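Putative ManD family dehydratase (Pantoea ananatis, PDB 3T6C) shows low magnesium-dependent D-gluconate dehydratase activity in vitro, converting D-gluconate to 2-dehydro-3-deoxy-D-gluconate and water, with no significant role in gluconate breakdown inferred in vivo. Local coordinates at residues V45-E50 with S73-Y78; A89-I94 with D123-Q128; T329-I334 with M362-S367; I353-V358 with P388-V393. All coordinates share one frame; numbering follows the deposited sequence. Where two conformers were deposited one is given.

Contact 1 (V45-E50 with S73-Y78)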
loop_
_atom_site.group_PDB
_atom_site.type_symbol
_atom_site.label_atom_id
_atom_site.label_comp_id
_atom_site.label_asym_id
_atom_site.label_seq_id
_atom_site.Cartn_x
_atom_site.Cartn_y
_atom_site.Cartn_z
ATOM N N VAL A 45 24.468 -13.196 35.561
ATOM C CA VAL A 45 25.637 -13.720 34.833
ATOM C C VAL A 45 26.550 -12.567 34.429
ATOM O O VAL A 45 26.121 -11.663 33.696
ATOM C CB VAL A 45 25.208 -14.468 33.566
ATOM C CG1 VAL A 45 26.413 -15.157 32.934
ATOM C CG2 VAL A 45 24.112 -15.495 33.902
ATOM N N VAL A 46 27.818 -12.625 34.831
ATOM C CA VAL A 46 28.755 -11.539 34.579
ATOM C C VAL A 46 29.945 -12.153 33.836
ATOM O O VAL A 46 30.316 -13.296 34.099
ATOM C CB VAL A 46 29.214 -10.926 35.935
ATOM C CG1 VAL A 46 30.514 -10.140 35.803
ATOM C CG2 VAL A 46 28.086 -10.083 36.538
ATOM N N VAL A 47 30.490 -11.420 32.871
ATOM C CA VAL A 47 31.706 -11.820 32.187
ATOM C C VAL A 47 32.866 -10.910 32.588
ATOM O O VAL A 47 32.703 -9.691 32.717
ATOM C CB VAL A 47 31.478 -11.696 30.675
ATOM C CG1 VAL A 47 32.791 -11.753 29.900
ATOM C CG2 VAL A 47 30.536 -12.854 30.215
ATOM N N LYS A 48 34.034 -11.516 32.823
ATOM C CA LYS A 48 35.279 -10.732 33.023
ATOM C C LYS A 48 36.289 -11.095 31.932
ATOM O O LYS A 48 36.637 -12.272 31.783
ATOM C CB LYS A 48 35.893 -11.007 34.423
ATOM C CG LYS A 48 37.153 -10.169 34.680
ATOM C CD LYS A 48 37.382 -10.237 36.212
ATOM C CE LYS A 48 38.501 -9.390 36.691
ATOM N NZ LYS A 48 38.609 -9.559 38.208
ATOM N N ILE A 49 36.750 -10.107 31.156
ATOM C CA ILE A 49 37.762 -10.318 30.138
ATOM C C ILE A 49 39.094 -9.706 30.604
ATOM O O ILE A 49 39.165 -8.512 30.847
ATOM C CB ILE A 49 37.370 -9.667 28.806
ATOM C CG1 ILE A 49 36.096 -10.316 28.254
ATOM C CG2 ILE A 49 38.560 -9.787 27.813
ATOM C CD1 ILE A 49 35.678 -9.756 26.894
ATOM N N GLU A 50 40.118 -10.542 30.771
ATOM C CA GLU A 50 41.452 -10.073 31.165
ATOM C C GLU A 50 42.306 -9.815 29.947
ATOM O O GLU A 50 42.159 -10.462 28.911
ATOM C CB GLU A 50 42.151 -11.072 32.083
ATOM C CG GLU A 50 41.376 -11.236 33.342
ATOM C CD GLU A 50 42.166 -11.849 34.458
ATOM O OE1 GLU A 50 43.130 -12.608 34.190
ATOM O OE2 GLU A 50 41.822 -11.548 35.608
ATOM N N SER A 73 27.473 -21.825 29.484
ATOM C CA SER A 73 28.103 -22.682 28.483
ATOM C C SER A 73 28.417 -21.902 27.191
ATOM O O SER A 73 29.504 -21.992 26.608
ATOM C CB SER A 73 27.167 -23.851 28.149
ATOM O OG SER A 73 27.784 -24.739 27.248
ATOM N N ALA A 74 27.450 -21.130 26.724
ATOM C CA ALA A 74 27.625 -20.370 25.467
ATOM C C ALA A 74 28.841 -19.442 25.538
ATOM O O ALA A 74 29.502 -19.137 24.514
ATOM C CB ALA A 74 26.313 -19.580 25.119
ATOM N N ILE A 75 29.161 -18.957 26.739
ATOM C CA ILE A 75 30.378 -18.150 26.941
ATOM C C ILE A 75 31.616 -19.057 27.136
ATOM O O ILE A 75 32.572 -19.009 26.327
ATOM C CB ILE A 75 30.230 -17.231 28.151
ATOM C CG1 ILE A 75 29.058 -16.234 27.927
ATOM C CG2 ILE A 75 31.576 -16.505 28.405
ATOM C CD1 ILE A 75 28.560 -15.581 29.233
ATOM N N ASP A 76 31.595 -19.885 28.183
ATOM C CA ASP A 76 32.810 -20.621 28.550
ATOM C C ASP A 76 33.293 -21.613 27.513
ATOM O O ASP A 76 34.503 -21.799 27.358
ATOM C CB ASP A 76 32.591 -21.376 29.857
ATOM C CG ASP A 76 32.528 -20.436 31.078
ATOM O OD1 ASP A 76 32.821 -19.225 30.956
ATOM O OD2 ASP A 76 32.193 -20.908 32.178
ATOM N N GLU A 77 32.377 -22.290 26.843
ATOM C CA GLU A 77 32.785 -23.324 25.898
ATOM C C GLU A 77 33.026 -22.785 24.508
ATOM O O GLU A 77 33.686 -23.452 23.699
ATOM C CB GLU A 77 31.725 -24.450 25.832
ATOM C CG GLU A 77 31.458 -25.181 27.158
ATOM C CD GLU A 77 32.690 -25.790 27.811
ATOM O OE1 GLU A 77 33.710 -26.043 27.127
ATOM O OE2 GLU A 77 32.634 -26.018 29.030
ATOM N N TYR A 78 32.487 -21.597 24.217
ATOM C CA TYR A 78 32.520 -21.069 22.835
ATOM C C TYR A 78 33.150 -19.667 22.714
ATOM O O TYR A 78 34.251 -19.516 22.143
ATOM C CB TYR A 78 31.091 -21.106 22.216
ATOM C CG TYR A 78 30.557 -22.511 22.196
ATOM C CD1 TYR A 78 30.930 -23.405 21.175
ATOM C CD2 TYR A 78 29.676 -22.976 23.198
ATOM C CE1 TYR A 78 30.488 -24.684 21.172
ATOM C CE2 TYR A 78 29.207 -24.281 23.190
ATOM C CZ TYR A 78 29.609 -25.121 22.155
ATOM O OH TYR A 78 29.126 -26.425 22.141
#
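Ile75 of helix 68-83 meets Val47 and Val45 on the middle strand of the three-stranded antiparallel sheet in the enolase-type N-terminal capping domain. The tight part is a single methyl-to-methyl touch, with Val47 CG2 lying 3.5 Å from Ile75 CD1. Val47 CG1 is anti to the backbone N (chi1 166°), which places CG2 anti to the carbonyl carbon and turns that methyl to the helix. The isoleucine reaches it with an extended CG1-CD1 branch, and the two side chains run at a slant to one another. Behind this point the packing is filled from elsewhere: Thr34 of strand 29-37, Ala113 of helix 108-129 and Ala62 all lie against Ile75.

Beside the apolar touch the helix is more polar: Asp76, partly exposed, bonds through OD1 to the hydroxyl of Thr34. Ser73 and Glu77 form the more open part, on the side where both pack on Tyr69 of a neighbouring subunit. The substrate residues Gln66 and Asp352 are each about 9 Å from Val45, measured between side chains. That valine makes the slacker touch of the pair, its CG1 standing 4.3 Å from Ile75 CD1.

Contact 2 (A89-I94 with D123-Q128)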
loop_
_atom_site.group_PDB
_atom_site.type_symbol
_atom_site.label_atom_id
_atom_site.label_comp_id
_atom_site.label_asym_id
_atom_site.label_seq_id
_atom_site.Cartn_x
_atom_site.Cartn_y
_atom_site.Cartn_z
ATOM N N ALA A 89 40.550 -4.102 20.927
ATOM C CA ALA A 89 40.193 -2.815 20.299
ATOM C C ALA A 89 39.160 -3.009 19.173
ATOM O O ALA A 89 38.410 -2.066 18.879
ATOM C CB ALA A 89 41.438 -2.154 19.712
ATOM N N ARG A 90 39.099 -4.199 18.556
ATOM C CA ARG A 90 38.231 -4.241 17.409
ATOM C C ARG A 90 36.910 -4.784 17.950
ATOM O O ARG A 90 36.437 -5.903 17.616
ATOM C CB ARG A 90 38.841 -5.281 16.455
ATOM C CG ARG A 90 40.210 -4.784 15.903
ATOM C CD ARG A 90 40.680 -5.601 14.675
ATOM N NE ARG A 90 42.004 -5.059 14.252
ATOM C CZ ARG A 90 42.432 -4.998 12.980
ATOM N NH1 ARG A 90 41.679 -5.474 11.990
ATOM N NH2 ARG A 90 43.646 -4.504 12.723
ATOM N N ILE A 91 36.124 -3.844 18.437
ATOM C CA ILE A 91 34.854 -4.193 19.141
ATOM C C ILE A 91 33.854 -4.628 18.081
ATOM O O ILE A 91 33.221 -5.664 18.223
ATOM C CB ILE A 91 34.287 -3.023 19.978
ATOM C CG1 ILE A 91 35.303 -2.611 21.067
ATOM C CG2 ILE A 91 32.916 -3.438 20.563
ATOM C CD1 ILE A 91 34.781 -1.500 22.017
ATOM N N GLU A 92 33.713 -3.848 17.008
ATOM C CA GLU A 92 32.720 -4.190 15.998
ATOM C C GLU A 92 33.072 -5.479 15.261
ATOM O O GLU A 92 32.186 -6.275 14.976
ATOM C CB GLU A 92 32.655 -3.046 14.986
ATOM C CG GLU A 92 31.545 -3.224 13.964
ATOM C CD GLU A 92 30.160 -2.944 14.512
ATOM O OE1 GLU A 92 29.970 -1.940 15.230
ATOM O OE2 GLU A 92 29.256 -3.722 14.171
ATOM N N ASP A 93 34.358 -5.678 14.951
ATOM C CA ASP A 93 34.770 -6.869 14.198
ATOM C C ASP A 93 34.533 -8.077 15.100
ATOM O O ASP A 93 34.090 -9.120 14.610
ATOM C CB ASP A 93 36.261 -6.783 13.827
ATOM C CG ASP A 93 36.711 -7.976 13.009
ATOM O OD1 ASP A 93 36.348 -8.058 11.819
ATOM O OD2 ASP A 93 37.473 -8.830 13.528
ATOM N N ILE A 94 34.820 -7.964 16.405
ATOM C CA ILE A 94 34.531 -9.056 17.319
ATOM C C ILE A 94 33.014 -9.294 17.453
ATOM O O ILE A 94 32.564 -10.439 17.441
ATOM C CB ILE A 94 35.189 -8.813 18.694
ATOM C CG1 ILE A 94 36.725 -8.930 18.557
ATOM C CG2 ILE A 94 34.609 -9.791 19.772
ATOM C CD1 ILE A 94 37.428 -8.468 19.843
ATOM N N ASP A 123 34.067 -1.654 28.142
ATOM C CA ASP A 123 34.700 -1.321 29.433
ATOM C C ASP A 123 36.212 -1.165 29.256
ATOM O O ASP A 123 36.797 -0.187 29.709
ATOM C CB ASP A 123 34.367 -2.430 30.425
ATOM C CG ASP A 123 34.675 -2.048 31.862
ATOM O OD1 ASP A 123 34.631 -0.837 32.218
ATOM O OD2 ASP A 123 34.971 -2.978 32.642
ATOM N N ILE A 124 36.826 -2.119 28.558
ATOM C CA ILE A 124 38.258 -2.061 28.279
ATOM C C ILE A 124 38.590 -0.811 27.434
ATOM O O ILE A 124 39.575 -0.142 27.684
ATOM C CB ILE A 124 38.698 -3.328 27.529
ATOM C CG1 ILE A 124 38.766 -4.491 28.558
ATOM C CG2 ILE A 124 40.076 -3.115 26.868
ATOM C CD1 ILE A 124 38.872 -5.891 27.987
ATOM N N LYS A 125 37.794 -0.526 26.406
ATOM C CA LYS A 125 38.038 0.652 25.551
ATOM C C LYS A 125 38.019 1.933 26.368
ATOM O O LYS A 125 38.895 2.790 26.215
ATOM C CB LYS A 125 36.983 0.697 24.444
ATOM C CG LYS A 125 37.161 1.872 23.413
ATOM C CD LYS A 125 38.297 1.608 22.373
ATOM C CE LYS A 125 38.006 0.381 21.495
ATOM N NZ LYS A 125 38.768 0.478 20.232
ATOM N N GLY A 126 37.055 2.066 27.267
ATOM C CA GLY A 126 37.028 3.282 28.098
ATOM C C GLY A 126 38.223 3.313 29.049
ATOM O O GLY A 126 38.826 4.362 29.261
ATOM N N LYS A 127 38.596 2.177 29.629
ATOM C CA LYS A 127 39.732 2.195 30.499
ATOM C C LYS A 127 41.024 2.533 29.737
ATOM O O LYS A 127 41.868 3.264 30.256
ATOM C CB LYS A 127 39.864 0.873 31.246
ATOM C CG LYS A 127 38.761 0.677 32.312
ATOM C CD LYS A 127 38.724 -0.806 32.766
ATOM C CE LYS A 127 37.722 -0.949 33.919
ATOM N NZ LYS A 127 37.645 -2.383 34.433
ATOM N N GLN A 128 41.168 2.004 28.525
ATOM C CA GLN A 128 42.319 2.344 27.662
ATOM C C GLN A 128 42.358 3.846 27.371
ATOM O O GLN A 128 43.432 4.497 27.386
ATOM C CB GLN A 128 42.214 1.546 26.372
ATOM C CG GLN A 128 43.312 1.836 25.380
ATOM C CD GLN A 128 43.068 1.093 24.092
ATOM O OE1 GLN A 128 41.912 0.836 23.712
ATOM N NE2 GLN A 128 44.146 0.767 23.381
#
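Within the N-terminal capping domain, the turn leading into helix 91-100, together with that helix's first residue, packs on the last turns of helix 108-129, with Lys125 reaching across to Ala89 and Ile91. Its ammonium group donates a hydrogen bond to a backbone carbonyl, Lys125 NZ to Ala89 O, at 2.9 Å. The donor lies in the carbonyl plane and on a lone pair, with a C=O...N angle of 119°, so it approaches the oxygen from one side of the C=O direction. Ala89 also lays its methyl near the charge, with CB 3.8 Å from Lys125 NZ.

The lysine gets there by folding. CG starts anti to the backbone N, then the chain bends at chi2 (77°) and chi3 (63°), which shortens its reach and brings CE back beside the CD1 methyl of Ile91. Ile91 CD1 rests 3.8 Å from Lys125 CE and 3.9 Å from Lys125 CB, so one methyl touches both ends of the bent aliphatic part. The same carbonyl of Ala89 receives a weak bond from Ile91 N, 2.9 Å from Ala89 O, across an inverse gamma turn centred on Arg90, the N-cap residue of the helix. Lys125 NZ has a further partner, a salt bridge to Glu135 of a neighbouring subunit, which ties this intrachain bond to the assembly.

Around the pair, Ile91 continues onto Asp118, Leu121 and Trp122 of helix 108-129 and onto Thr329 of helix 328-340, while Ile124 packs against Ile49 and Thr51 of strand 44-51.

Contact 3 (T329-I334 with M362-S367)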
loop_
_atom_site.group_PDB
_atom_site.type_symbol
_atom_site.label_atom_id
_atom_site.label_comp_id
_atom_site.label_asym_id
_atom_site.label_seq_id
_atom_site.Cartn_x
_atom_site.Cartn_y
_atom_site.Cartn_z
ATOM N N THR A 329 27.057 -2.417 21.697
ATOM C CA THR A 329 27.196 -2.190 20.238
ATOM C C THR A 329 25.826 -2.170 19.530
ATOM O O THR A 329 25.460 -1.172 18.891
ATOM C CB THR A 329 28.154 -3.215 19.624
ATOM O OG1 THR A 329 29.489 -2.931 20.104
ATOM C CG2 THR A 329 28.183 -3.122 18.064
ATOM N N PRO A 330 25.043 -3.233 19.678
ATOM C CA PRO A 330 23.722 -3.188 19.024
ATOM C C PRO A 330 22.742 -2.244 19.713
ATOM O O PRO A 330 21.887 -1.682 19.021
ATOM C CB PRO A 330 23.255 -4.633 19.093
ATOM C CG PRO A 330 24.020 -5.243 20.289
ATOM C CD PRO A 330 25.375 -4.582 20.188
ATOM N N ALA A 331 22.849 -2.052 21.022
ATOM C CA ALA A 331 21.928 -1.125 21.667
ATOM C C ALA A 331 22.110 0.283 21.119
ATOM O O ALA A 331 21.129 1.030 20.957
ATOM C CB ALA A 331 22.145 -1.118 23.182
ATOM N N LYS A 332 23.356 0.704 20.914
ATOM C CA LYS A 332 23.585 2.042 20.383
ATOM C C LYS A 332 22.966 2.161 19.009
ATOM O O LYS A 332 22.371 3.218 18.661
ATOM C CB LYS A 332 25.110 2.345 20.353
ATOM C CG LYS A 332 25.471 3.713 19.827
ATOM C CD LYS A 332 24.944 4.813 20.716
ATOM C CE LYS A 332 25.594 6.142 20.356
ATOM N NZ LYS A 332 25.019 7.261 21.111
ATOM N N LYS A 333 23.062 1.093 18.226
ATOM C CA LYS A 333 22.449 1.103 16.877
ATOM C C LYS A 333 20.921 1.196 16.955
ATOM O O LYS A 333 20.313 1.935 16.197
ATOM C CB LYS A 333 22.860 -0.111 16.044
ATOM C CG LYS A 333 24.385 -0.142 15.880
ATOM C CD LYS A 333 24.743 -1.344 15.043
ATOM C CE LYS A 333 26.311 -1.373 14.940
ATOM N NZ LYS A 333 26.708 -2.724 14.462
ATOM N N ILE A 334 20.309 0.467 17.882
ATOM C CA ILE A 334 18.853 0.538 18.019
ATOM C C ILE A 334 18.454 1.915 18.543
ATOM O O ILE A 334 17.415 2.462 18.161
ATOM C CB ILE A 334 18.381 -0.556 19.027
ATOM C CG1 ILE A 334 18.526 -1.936 18.355
ATOM C CG2 ILE A 334 16.905 -0.285 19.404
ATOM C CD1 ILE A 334 18.486 -3.105 19.337
ATOM N N MET A 362 22.703 3.112 31.589
ATOM C CA MET A 362 22.770 4.518 31.952
ATOM C C MET A 362 23.806 5.294 31.111
ATOM O O MET A 362 23.622 6.492 30.890
ATOM C CB MET A 362 23.047 4.668 33.456
ATOM C CG MET A 362 21.767 4.335 34.218
ATOM S SD MET A 362 21.990 4.552 35.960
ATOM C CE MET A 362 20.347 4.042 36.544
ATOM N N HIS A 363 24.891 4.621 30.681
ATOM C CA HIS A 363 25.852 5.263 29.790
ATOM C C HIS A 363 25.231 5.542 28.424
ATOM O O HIS A 363 25.455 6.613 27.859
ATOM C CB HIS A 363 27.117 4.439 29.676
ATOM C CG HIS A 363 28.030 4.592 30.855
ATOM N ND1 HIS A 363 29.379 4.872 30.725
ATOM C CD2 HIS A 363 27.790 4.502 32.185
ATOM C CE1 HIS A 363 29.934 4.936 31.927
ATOM N NE2 HIS A 363 28.996 4.701 32.833
ATOM N N LEU A 364 24.444 4.602 27.916
ATOM C CA LEU A 364 23.614 4.871 26.725
ATOM C C LEU A 364 22.641 6.003 27.004
ATOM O O LEU A 364 22.522 6.934 26.188
ATOM C CB LEU A 364 22.844 3.618 26.301
ATOM C CG LEU A 364 23.727 2.555 25.606
ATOM C CD1 LEU A 364 23.112 1.170 25.883
ATOM C CD2 LEU A 364 23.786 2.844 24.116
ATOM N N ASP A 365 21.927 5.934 28.123
ATOM C CA ASP A 365 20.977 6.985 28.454
ATOM C C ASP A 365 21.597 8.367 28.471
ATOM O O ASP A 365 20.993 9.311 27.957
ATOM C CB ASP A 365 20.395 6.761 29.855
ATOM C CG ASP A 365 19.496 5.544 29.966
ATOM O OD1 ASP A 365 18.939 5.039 28.967
ATOM O OD2 ASP A 365 19.319 5.108 31.149
ATOM N N LEU A 366 22.785 8.513 29.080
ATOM C CA LEU A 366 23.439 9.824 29.109
ATOM C C LEU A 366 23.799 10.364 27.727
ATOM O O LEU A 366 23.771 11.611 27.545
ATOM C CB LEU A 366 24.692 9.771 29.982
ATOM C CG LEU A 366 24.390 9.697 31.462
ATOM C CD1 LEU A 366 25.705 9.436 32.197
ATOM C CD2 LEU A 366 23.833 11.053 31.937
ATOM N N SER A 367 24.155 9.464 26.795
ATOM C CA SER A 367 24.691 9.881 25.500
ATOM C C SER A 367 23.660 9.913 24.375
ATOM O O SER A 367 23.993 10.279 23.229
ATOM C CB SER A 367 25.911 9.017 25.129
ATOM O OG SER A 367 25.536 7.646 25.110
HETATM O O HOH W 1 23.923 6.618 23.414
HETATM O O HOH W 2 24.921 10.003 20.553
#
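Leu364 and Lys332 bury the most surface here, joining helices 328-340 and 355-367, consecutive helices on the outside of the enolase-superfamily modified TIM barrel. The short segments run in nearly the same sense, with an angle of 31° between their directions and axes 10.9 Å apart. Strand 344-345 lies between the two helices in the chain.

Leu364 projects toward helix 328-340 and divides its two methyls between neighbouring residues. CD1 meets the methyl of Ala331, 3.7 Å from Ala331 CB, while CD2 lies over the backbone of the next residue, 3.8 Å from Lys332 CA. The leucine has CG beside its own backbone N (chi1 -75°), which sends the fork toward the other helix. Lys332 passes Leu364 at a slant, its CB and CD both close to the CD2 methyl.

Beyond this apolar step the lysine bends at chi2 (64°) and then extends toward the C-terminal end of helix 355-367. Its strongest polar partner there lies outside the two segments: the ammonium group bonds to the carbonyl oxygen of Leu137. Across the contact itself the link is made through water. One water accepts from Lys332 NZ and donates to Leu364 O, and it also bonds to Ser367 OG, so it bridges the ammonium to the last turn of the helix. The positive charge near this C-terminal end may interact favourably with the helix dipole. A second water accepts from Lys332 NZ at 2.8 Å and lies 2.8 Å from Ser367 O.

Contact 4 (I353-V358 with P388-V393)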
loop_
_atom_site.group_PDB
_atom_site.type_symbol
_atom_site.label_atom_id
_atom_site.label_comp_id
_atom_site.label_asym_id
_atom_site.label_seq_id
_atom_site.Cartn_x
_atom_site.Cartn_y
_atom_site.Cartn_z
ATOM N N ILE A 353 19.153 -8.024 36.068
ATOM C CA ILE A 353 20.171 -7.350 35.310
ATOM C C ILE A 353 21.280 -7.118 36.327
ATOM O O ILE A 353 20.966 -6.742 37.449
ATOM C CB ILE A 353 19.626 -6.066 34.696
ATOM C CG1 ILE A 353 20.722 -5.373 33.869
ATOM C CG2 ILE A 353 19.043 -5.070 35.731
ATOM C CD1 ILE A 353 20.180 -4.165 33.029
ATOM N N SER A 354 22.562 -7.236 35.958
ATOM C CA SER A 354 23.601 -6.984 36.971
ATOM C C SER A 354 23.858 -5.491 37.061
ATOM O O SER A 354 23.473 -4.750 36.168
ATOM C CB SER A 354 24.909 -7.706 36.625
ATOM O OG SER A 354 25.514 -7.057 35.545
ATOM N N PRO A 355 24.544 -5.025 38.136
ATOM C CA PRO A 355 24.869 -3.608 38.151
ATOM C C PRO A 355 25.728 -3.153 36.947
ATOM O O PRO A 355 25.691 -1.971 36.619
ATOM C CB PRO A 355 25.691 -3.471 39.427
ATOM C CG PRO A 355 24.995 -4.448 40.369
ATOM C CD PRO A 355 24.751 -5.661 39.452
ATOM N N ILE A 356 26.489 -4.062 36.338
ATOM C CA ILE A 356 27.209 -3.784 35.088
ATOM C C ILE A 356 26.233 -3.390 33.971
ATOM O O ILE A 356 26.459 -2.364 33.288
ATOM C CB ILE A 356 28.043 -4.989 34.678
ATOM C CG1 ILE A 356 29.017 -5.343 35.776
ATOM C CG2 ILE A 356 28.807 -4.701 33.355
ATOM C CD1 ILE A 356 29.540 -6.794 35.663
ATOM N N GLY A 357 25.139 -4.163 33.831
ATOM C CA GLY A 357 24.080 -3.890 32.853
ATOM C C GLY A 357 23.352 -2.585 33.173
ATOM O O GLY A 357 23.037 -1.810 32.268
ATOM N N VAL A 358 23.138 -2.327 34.463
ATOM C CA VAL A 358 22.524 -1.053 34.869
ATOM C C VAL A 358 23.391 0.111 34.434
ATOM O O VAL A 358 22.890 1.109 33.882
ATOM C CB VAL A 358 22.326 -1.012 36.386
ATOM C CG1 VAL A 358 21.873 0.391 36.841
ATOM C CG2 VAL A 358 21.290 -2.049 36.746
ATOM N N PRO A 388 31.323 -2.590 43.300
ATOM C CA PRO A 388 31.646 -1.182 43.606
ATOM C C PRO A 388 31.473 -0.286 42.387
ATOM O O PRO A 388 31.861 -0.662 41.265
ATOM C CB PRO A 388 33.131 -1.239 44.010
ATOM C CG PRO A 388 33.306 -2.660 44.497
ATOM C CD PRO A 388 32.424 -3.507 43.621
ATOM N N GLY A 389 30.886 0.897 42.596
ATOM C CA GLY A 389 30.610 1.797 41.469
ATOM C C GLY A 389 29.155 1.943 41.076
ATOM O O GLY A 389 28.857 2.616 40.101
ATOM N N CYS A 390 28.221 1.318 41.793
ATOM C CA CYS A 390 26.825 1.430 41.384
ATOM C C CYS A 390 26.417 2.917 41.367
ATOM O O CYS A 390 26.937 3.702 42.190
ATOM C CB CYS A 390 25.942 0.718 42.397
ATOM S SG CYS A 390 26.060 -1.099 42.266
ATOM N N PRO A 391 25.544 3.301 40.420
ATOM C CA PRO A 391 25.046 4.689 40.401
ATOM C C PRO A 391 24.411 5.146 41.727
ATOM O O PRO A 391 23.909 4.322 42.490
ATOM C CB PRO A 391 23.998 4.663 39.285
ATOM C CG PRO A 391 24.510 3.640 38.324
ATOM C CD PRO A 391 25.230 2.590 39.158
ATOM N N GLU A 392 24.469 6.451 41.995
ATOM C CA GLU A 392 23.806 7.033 43.147
ATOM C C GLU A 392 22.403 7.419 42.695
ATOM O O GLU A 392 22.253 7.914 41.570
ATOM C CB GLU A 392 24.541 8.321 43.540
ATOM C CG GLU A 392 23.919 9.100 44.683
ATOM C CD GLU A 392 24.576 10.479 44.905
ATOM O OE1 GLU A 392 25.540 10.826 44.180
ATOM O OE2 GLU A 392 24.090 11.221 45.797
ATOM N N VAL A 393 21.395 7.267 43.548
ATOM C CA VAL A 393 20.024 7.720 43.206
ATOM C C VAL A 393 19.615 8.772 44.246
ATOM O O VAL A 393 19.820 8.569 45.455
ATOM C CB VAL A 393 19.076 6.534 43.198
ATOM C CG1 VAL A 393 17.636 6.986 43.001
ATOM C CG2 VAL A 393 19.533 5.533 42.052
#
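The N-terminal turn of helix 355-367, one of the outer helices of the barrel domain, packs against the loop that leads into strand 392-394. Cys390 and Pro391 supply the loop side; Pro355 and Val358, one turn apart, supply the helix side. The thiol sulfur meets the CB-CG edge of the Pro355 ring from the side, not over its face, with Cys390 SG 3.7 Å from Pro355 CB and 4.0 Å from Pro355 CG. It gets there because SG lies beside the backbone N of Cys390 (chi1 -74°). A slacker apolar touch follows one residue on: Pro391 has two conformers, and in one of them Val358 CG1 stands 4.4 Å from Pro391 CG.

The helix start is capped, though weakly: Ser354 OG accepts from Gly357 N at 3.4 Å. Phe387 also packs on Pro355, and Cys359 and Met362 pack on Pro391.

The side chain of Val358 is about 7 Å from that of Pro350, a position probably important for activity and specificity, and about 11 Å from bound gluconate. Strand 344-345, the loop with the substrate residues His348 and Asp352, and then helix 355-367 form a beta-alpha unit of the enolase-superfamily barrel.

How the contacts relate
Contacts 1 and 2 come first in the chain, in the N-terminal capping domain, with centres 16 Å apart; they touch where Ile49 of strand 44-51 meets Ile124 of helix 108-129. Contacts 3 and 4 belong to the barrel domain, 15 Å apart, share helix 355-367 and interleave along the sequence. The two domains meet twice among them. Contacts 2 and 3, 15 Å apart, are joined by the salt bridge of Glu92 and Lys333, and contacts 1 and 4, 20 Å apart, by Val46 packing on Ile356 and Ser354. The capping domain is thereby seated on the barrel's helices, and contacts 2 and 3 both also reach the same neighbouring subunit.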